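Local atomic coordinates of L-threonine dehydrogenase (Flavobacterium frigidimaris, PDB entry 2YY7), a protein that probably catalyses the NAD-dependent oxidation of L-threonine at its 3-hydroxyl group, as an epimerase-like dehydrogenase with a Rossmann fold. Residues T131-I136 / I236-N241; W115-A120 / A149-C154. All coordinates share one frame; numbering follows the deposited sequence.

The segments of the two interactions alternate along the chain: 115-120, 131-136, 149-154, then 236-241. The centres of the two interactions lie about 10 Å apart. Both reach the same sheet of the Rossmann fold, where strand 164-174 stands between strands 112-118 and 240-241. Interaction 2 packs helix 142-161 on strand 112-118, next to the bound NAD. Interaction 1 joins the loop between that strand and that helix to strand 240-241. They touch directly, with S239 CB 3.4 Å from E151 OE1. R169 of the middle strand bonds to Q133 and N241 in interaction 1 and to E151 in interaction 2. It thus joins the loop, strand 240-241 and the helix that packs on the cofactor-lining strand.

Interaction 1. Residues T131-I136 / I236-N241; sequences TPQYTI and IHSSYN
Q133 and N241 join a loop to a short, weakly bonded strand of the Rossmann sheet. The loop leads from strand 112-118 to helix 142-161. Strand 240-241 runs parallel to strand 164-174. The CA atoms of Q133 and N241 are 5.6 Å apart. Their side chains pass each other in opposite directions, with the amide planes 48° apart. The Q133 chain bends at its second torsion (chi2 73°), which brings its amide beside the backbone of S239 and N241. With its own chain extended (chi2 -180°), I236 comes from the opposite direction and sets CD1 against the bend, 3.6 Å from Q133 CG and 3.5 Å from the amide carbon Q133 CD. Y134 lies at the edge of the cluster. One face of its ring lies under Q133 CG, which is 3.7 Å above the ring plane and offset toward the rim. The hydroxyl Y134 OH comes 3.7 Å from I236 CG1. Y240 points away from the loop, and its own OH is bonded to D291. On the far side of Q133, the N241 amide is held at both ends. R169 donates to N241 OD1 and also to Q133 O, and N241 ND2 bonds to D284 O. The same nitrogen, N241 ND2, also lies 3.1 Å from P132 O.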
loop_
_atom_site.group_PDB
_atom_site.type_symbol
_atom_site.label_atom_id
_atom_site.label_comp_id
_atom_site.label_asym_id
_atom_site.label_seq_id
_atom_site.Cartn_x
_atom_site.Cartn_y
_atom_site.Cartn_z
ATOM N N THR A 131 7.020 -18.738 0.358
ATOM C CA THR A 131 6.470 -17.534 -0.261
ATOM C C THR A 131 7.501 -16.876 -1.173
ATOM O O THR A 131 8.623 -16.587 -0.747
ATOM C CB THR A 131 6.048 -16.518 0.809
ATOM O OG1 THR A 131 5.157 -17.152 1.735
ATOM C CG2 THR A 131 5.342 -15.326 0.162
ATOM N N PRO A 132 7.132 -16.633 -2.442
ATOM C CA PRO A 132 8.016 -16.009 -3.435
ATOM C C PRO A 132 8.281 -14.527 -3.154
ATOM O O PRO A 132 7.535 -13.886 -2.414
ATOM C CB PRO A 132 7.252 -16.192 -4.751
ATOM C CG PRO A 132 6.313 -17.351 -4.473
ATOM C CD PRO A 132 5.870 -17.065 -3.067
ATOM N N GLN A 133 9.341 -13.993 -3.758
ATOM C CA GLN A 133 9.696 -12.585 -3.612
ATOM C C GLN A 133 8.576 -11.735 -4.219
ATOM O O GLN A 133 8.202 -10.694 -3.676
ATOM C CB GLN A 133 11.010 -12.291 -4.342
ATOM C CG GLN A 133 11.297 -10.797 -4.541
ATOM C CD GLN A 133 11.690 -10.091 -3.258
ATOM O OE1 GLN A 133 11.278 -8.957 -3.010
ATOM N NE2 GLN A 133 12.511 -10.750 -2.445
ATOM N N TYR A 134 8.056 -12.185 -5.356
ATOM C CA TYR A 134 6.969 -11.494 -6.044
ATOM C C TYR A 134 5.737 -12.382 -5.914
ATOM O O TYR A 134 5.688 -13.475 -6.481
ATOM C CB TYR A 134 7.322 -11.295 -7.521
ATOM C CG TYR A 134 8.590 -10.497 -7.743
ATOM C CD1 TYR A 134 8.595 -9.106 -7.630
ATOM C CD2 TYR A 134 9.790 -11.136 -8.054
ATOM C CE1 TYR A 134 9.767 -8.371 -7.827
ATOM C CE2 TYR A 134 10.962 -10.416 -8.248
ATOM C CZ TYR A 134 10.946 -9.038 -8.135
ATOM O OH TYR A 134 12.111 -8.335 -8.332
ATOM N N THR A 135 4.743 -11.914 -5.167
ATOM C CA THR A 135 3.535 -12.702 -4.950
ATOM C C THR A 135 2.365 -11.813 -4.540
ATOM O O THR A 135 2.462 -10.589 -4.566
ATOM C CB THR A 135 3.787 -13.758 -3.838
ATOM O OG1 THR A 135 2.611 -14.547 -3.637
ATOM C CG2 THR A 135 4.150 -13.069 -2.522
ATOM N N ILE A 136 1.255 -12.441 -4.169
ATOM C CA ILE A 136 0.067 -11.723 -3.729
ATOM C C ILE A 136 0.342 -11.123 -2.350
ATOM O O ILE A 136 0.914 -11.787 -1.489
ATOM C CB ILE A 136 -1.144 -12.681 -3.641
ATOM C CG1 ILE A 136 -1.504 -13.178 -5.042
ATOM C CG2 ILE A 136 -2.323 -11.986 -2.981
ATOM C CD1 ILE A 136 -2.556 -14.275 -5.058
ATOM N N ILE A 236 16.605 -5.329 -6.163
ATOM C CA ILE A 236 15.221 -5.132 -5.756
ATOM C C ILE A 236 15.199 -3.874 -4.889
ATOM O O ILE A 236 15.930 -3.773 -3.899
ATOM C CB ILE A 236 14.692 -6.349 -4.968
ATOM C CG1 ILE A 236 14.802 -7.606 -5.844
ATOM C CG2 ILE A 236 13.239 -6.116 -4.555
ATOM C CD1 ILE A 236 14.301 -8.880 -5.185
ATOM N N HIS A 237 14.358 -2.916 -5.265
ATOM C CA HIS A 237 14.302 -1.654 -4.550
ATOM C C HIS A 237 13.069 -1.424 -3.681
ATOM O O HIS A 237 12.844 -0.321 -3.170
ATOM C CB HIS A 237 14.521 -0.539 -5.569
ATOM C CG HIS A 237 15.755 -0.748 -6.394
ATOM N ND1 HIS A 237 17.025 -0.629 -5.870
ATOM C CD2 HIS A 237 15.915 -1.164 -7.673
ATOM C CE1 HIS A 237 17.913 -0.963 -6.790
ATOM N NE2 HIS A 237 17.267 -1.294 -7.892
ATOM N N SER A 238 12.285 -2.483 -3.510
ATOM C CA SER A 238 11.114 -2.460 -2.649
ATOM C C SER A 238 11.691 -3.020 -1.348
ATOM O O SER A 238 12.125 -2.264 -0.480
ATOM C CB SER A 238 10.017 -3.372 -3.215
ATOM O OG SER A 238 10.537 -4.640 -3.588
ATOM N N SER A 239 11.719 -4.346 -1.229
ATOM C CA SER A 239 12.299 -5.002 -0.057
ATOM C C SER A 239 12.550 -6.471 -0.383
ATOM O O SER A 239 11.764 -7.101 -1.097
ATOM C CB SER A 239 11.378 -4.890 1.160
ATOM O OG SER A 239 12.048 -5.311 2.343
ATOM N N TYR A 240 13.650 -7.004 0.139
ATOM C CA TYR A 240 14.034 -8.394 -0.094
ATOM C C TYR A 240 13.412 -9.385 0.873
ATOM O O TYR A 240 13.344 -9.130 2.078
ATOM C CB TYR A 240 15.556 -8.548 0.024
ATOM C CG TYR A 240 16.347 -8.202 -1.213
ATOM C CD1 TYR A 240 16.595 -9.163 -2.193
ATOM C CD2 TYR A 240 16.871 -6.925 -1.392
ATOM C CE1 TYR A 240 17.354 -8.858 -3.326
ATOM C CE2 TYR A 240 17.629 -6.610 -2.520
ATOM C CZ TYR A 240 17.866 -7.583 -3.478
ATOM O OH TYR A 240 18.625 -7.280 -4.582
ATOM N N ASN A 241 12.947 -10.513 0.345
ATOM C CA ASN A 241 12.432 -11.568 1.201
ATOM C C ASN A 241 13.715 -11.993 1.927
ATOM O O ASN A 241 14.803 -11.920 1.352
ATOM C CB ASN A 241 11.897 -12.740 0.366
ATOM C CG ASN A 241 10.379 -12.728 0.226
ATOM O OD1 ASN A 241 9.704 -11.805 0.677
ATOM N ND2 ASN A 241 9.841 -13.762 -0.405
#

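Interaction 2. Residues W115-A120 / A149-C154; sequences WPSSIA and AGERWC. With NAD (nicotinamide-adenine-dinucleotide), chain E.
The ring of W115 lies so close to the helix at G150 that a beta carbon there would collide with it. W115 CH2 sits 3.7 Å from G150 CA, and a CB on G150 would fall only 2.5 Å from the same ring atom. A chi1 of 172° turns the W115 indole away from the backbone N and toward the helix. Further along the helix, C154 SG makes an oblique sulfur-aromatic contact, 3.6 Å from W115 CE3. The polar part of the contact is one short hydrogen bond. S117 OG donates to E151 OE1 at 2.6 Å, and OE1 accepts with its anti lone pair, away from the other carboxylate oxygen. Extended beyond CG, the E151 chain brings its carboxylate up to the strand. Its second oxygen, OE2, forms a salt bridge with R169, which would help hold the carboxylate against turning. An alanine in place of E151 is likely to leave the S117 hydroxyl without this acceptor and the R169 charge without this buried mate. S118, next to S117 on the strand, faces the cofactor, with its CB 3.5 Å from NAD C5N. K147, an NAD-binding residue, bonds to P116 O. At S117 the strand runs between the nicotinamide end of NAD and helix residues 149-154. Strand 164-174 pairs alongside it, and L98 of helix 87-106 packs against both W115 and C154.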
loop_
_atom_site.group_PDB
_atom_site.type_symbol
_atom_site.label_atom_id
_atom_site.label_comp_id
_atom_site.label_asym_id
_atom_site.label_seq_id
_atom_site.Cartn_x
_atom_site.Cartn_y
_atom_site.Cartn_z
ATOM N N TRP A 115 15.899 0.614 5.609
ATOM C CA TRP A 115 14.580 0.672 6.214
ATOM C C TRP A 115 14.036 -0.746 6.136
ATOM O O TRP A 115 13.898 -1.304 5.053
ATOM C CB TRP A 115 13.670 1.627 5.446
ATOM C CG TRP A 115 12.251 1.562 5.924
ATOM C CD1 TRP A 115 11.740 2.099 7.071
ATOM C CD2 TRP A 115 11.182 0.841 5.307
ATOM N NE1 TRP A 115 10.418 1.755 7.209
ATOM C CE2 TRP A 115 10.050 0.982 6.138
ATOM C CE3 TRP A 115 11.072 0.084 4.133
ATOM C CZ2 TRP A 115 8.818 0.392 5.830
ATOM C CZ3 TRP A 115 9.844 -0.504 3.827
ATOM C CH2 TRP A 115 8.735 -0.343 4.673
ATOM N N PRO A 116 13.728 -1.353 7.287
ATOM C CA PRO A 116 13.214 -2.719 7.249
ATOM C C PRO A 116 11.710 -2.837 7.068
ATOM O O PRO A 116 10.932 -2.053 7.624
ATOM C CB PRO A 116 13.662 -3.275 8.585
ATOM C CG PRO A 116 13.420 -2.084 9.500
ATOM C CD PRO A 116 13.974 -0.920 8.679
ATOM N N SER A 117 11.317 -3.817 6.265
ATOM C CA SER A 117 9.913 -4.109 6.042
ATOM C C SER A 117 9.688 -5.300 6.962
ATOM O O SER A 117 10.455 -5.504 7.911
ATOM C CB SER A 117 9.660 -4.514 4.590
ATOM O OG SER A 117 8.285 -4.791 4.371
ATOM N N SER A 118 8.660 -6.091 6.680
ATOM C CA SER A 118 8.360 -7.253 7.503
ATOM C C SER A 118 7.548 -8.299 6.747
ATOM O O SER A 118 6.916 -7.999 5.733
ATOM C CB SER A 118 7.582 -6.811 8.749
ATOM O OG SER A 118 7.042 -7.921 9.435
ATOM N N ILE A 119 7.568 -9.530 7.244
ATOM C CA ILE A 119 6.792 -10.598 6.628
ATOM C C ILE A 119 5.315 -10.233 6.787
ATOM O O ILE A 119 4.437 -10.885 6.222
ATOM C CB ILE A 119 7.037 -11.954 7.319
ATOM C CG1 ILE A 119 6.865 -11.801 8.837
ATOM C CG2 ILE A 119 8.421 -12.480 6.953
ATOM C CD1 ILE A 119 6.848 -13.122 9.598
ATOM N N ALA A 120 5.050 -9.184 7.566
ATOM C CA ALA A 120 3.685 -8.723 7.798
ATOM C C ALA A 120 3.074 -8.101 6.543
ATOM O O ALA A 120 1.876 -7.806 6.517
ATOM C CB ALA A 120 3.658 -7.714 8.943
ATOM N N ALA A 149 3.040 -0.084 1.873
ATOM C CA ALA A 149 3.091 1.259 1.292
ATOM C C ALA A 149 4.525 1.780 1.389
ATOM O O ALA A 149 5.004 2.495 0.501
ATOM C CB ALA A 149 2.139 2.190 2.036
ATOM N N GLY A 150 5.203 1.419 2.476
ATOM C CA GLY A 150 6.580 1.840 2.661
ATOM C C GLY A 150 7.437 1.294 1.537
ATOM O O GLY A 150 8.226 2.026 0.952
ATOM N N GLU A 151 7.291 0.001 1.244
ATOM C CA GLU A 151 8.044 -0.641 0.166
ATOM C C GLU A 151 7.788 0.055 -1.165
ATOM O O GLU A 151 8.724 0.339 -1.914
ATOM C CB GLU A 151 7.652 -2.120 0.027
ATOM C CG GLU A 151 8.065 -3.001 1.191
ATOM C CD GLU A 151 7.874 -4.483 0.895
ATOM O OE1 GLU A 151 8.031 -5.301 1.824
ATOM O OE2 GLU A 151 7.566 -4.827 -0.267
ATOM N N ARG A 152 6.516 0.312 -1.464
ATOM C CA ARG A 152 6.146 0.976 -2.712
ATOM C C ARG A 152 6.840 2.335 -2.828
ATOM O O ARG A 152 7.350 2.692 -3.895
ATOM C CB ARG A 152 4.627 1.168 -2.788
ATOM C CG ARG A 152 3.789 -0.121 -2.809
ATOM C CD ARG A 152 3.940 -0.908 -4.116
ATOM N NE ARG A 152 5.101 -1.794 -4.093
ATOM C CZ ARG A 152 6.089 -1.770 -4.980
ATOM N NH1 ARG A 152 6.064 -0.896 -5.977
ATOM N NH2 ARG A 152 7.102 -2.623 -4.869
ATOM N N TRP A 153 6.858 3.096 -1.735
ATOM C CA TRP A 153 7.492 4.407 -1.750
ATOM C C TRP A 153 9.017 4.330 -1.841
ATOM O O TRP A 153 9.640 5.172 -2.486
ATOM C CB TRP A 153 7.060 5.229 -0.529
ATOM C CG TRP A 153 5.722 5.889 -0.723
ATOM C CD1 TRP A 153 4.552 5.606 -0.064
ATOM C CD2 TRP A 153 5.413 6.942 -1.649
ATOM N NE1 TRP A 153 3.538 6.422 -0.524
ATOM C CE2 TRP A 153 4.038 7.248 -1.495
ATOM C CE3 TRP A 153 6.166 7.656 -2.593
ATOM C CZ2 TRP A 153 3.401 8.242 -2.252
ATOM C CZ3 TRP A 153 5.530 8.645 -3.347
ATOM C CH2 TRP A 153 4.160 8.927 -3.170
ATOM N N CYS A 154 9.624 3.329 -1.206
ATOM C CA CYS A 154 11.078 3.181 -1.289
ATOM C C CYS A 154 11.469 2.957 -2.746
ATOM O O CYS A 154 12.422 3.557 -3.250
ATOM C CB CYS A 154 11.562 1.991 -0.456
ATOM S SG CYS A 154 11.573 2.292 1.315
HETATM P PA NAD E . 11.173 -1.980 18.959
HETATM O O1A NAD E . 11.833 -2.947 19.880
HETATM O O2A NAD E . 9.745 -1.690 19.252
HETATM O O5B NAD E . 12.044 -0.669 18.798
HETATM C C5B NAD E . 11.496 0.517 18.298
HETATM C C4B NAD E . 12.279 1.691 18.835
HETATM O O4B NAD E . 11.816 2.862 18.161
HETATM C C3B NAD E . 12.066 1.884 20.355
HETATM O O3B NAD E . 13.318 1.963 21.059
HETATM C C2B NAD E . 11.218 3.160 20.425
HETATM O O2B NAD E . 11.464 3.913 21.600
HETATM C C1B NAD E . 11.648 3.884 19.141
HETATM N N9A NAD E . 10.690 4.919 18.722
HETATM C C8A NAD E . 9.300 4.806 18.721
HETATM N N7A NAD E . 8.790 5.970 18.294
HETATM C C5A NAD E . 9.829 6.789 18.013
HETATM C C6A NAD E . 9.866 8.105 17.579
HETATM N N6A NAD E . 8.753 8.793 17.435
HETATM N N1A NAD E . 11.080 8.716 17.402
HETATM C C2A NAD E . 12.264 8.037 17.646
HETATM N N3A NAD E . 12.249 6.735 18.107
HETATM C C4A NAD E . 11.025 6.140 18.288
HETATM O O3 NAD E . 11.165 -2.592 17.474
HETATM P PN NAD E . 12.255 -3.551 16.750
HETATM O O1N NAD E . 13.665 -3.121 17.028
HETATM O O2N NAD E . 11.777 -4.943 16.971
HETATM O O5D NAD E . 11.947 -3.226 15.189
HETATM C C5D NAD E . 12.692 -2.221 14.486
HETATM C C4D NAD E . 12.234 -2.214 13.002
HETATM O O4D NAD E . 12.315 -3.521 12.465
HETATM C C3D NAD E . 10.771 -1.801 12.813
HETATM O O3D NAD E . 10.653 -1.103 11.577
HETATM C C2D NAD E . 10.048 -3.118 12.660
HETATM O O2D NAD E . 8.820 -2.885 12.012
HETATM C C1D NAD E . 11.066 -3.955 11.885
HETATM N N1N NAD E . 10.793 -5.398 12.079
HETATM C C2N NAD E . 11.015 -5.979 13.311
HETATM C C3N NAD E . 10.756 -7.334 13.484
HETATM C C7N NAD E . 11.098 -8.021 14.778
HETATM O O7N NAD E . 10.724 -9.352 14.858
HETATM N N7N NAD E . 11.680 -7.377 15.806
HETATM C C4N NAD E . 10.248 -8.101 12.418
HETATM C C5N NAD E . 10.054 -7.504 11.169
HETATM C C6N NAD E . 10.305 -6.155 11.008
#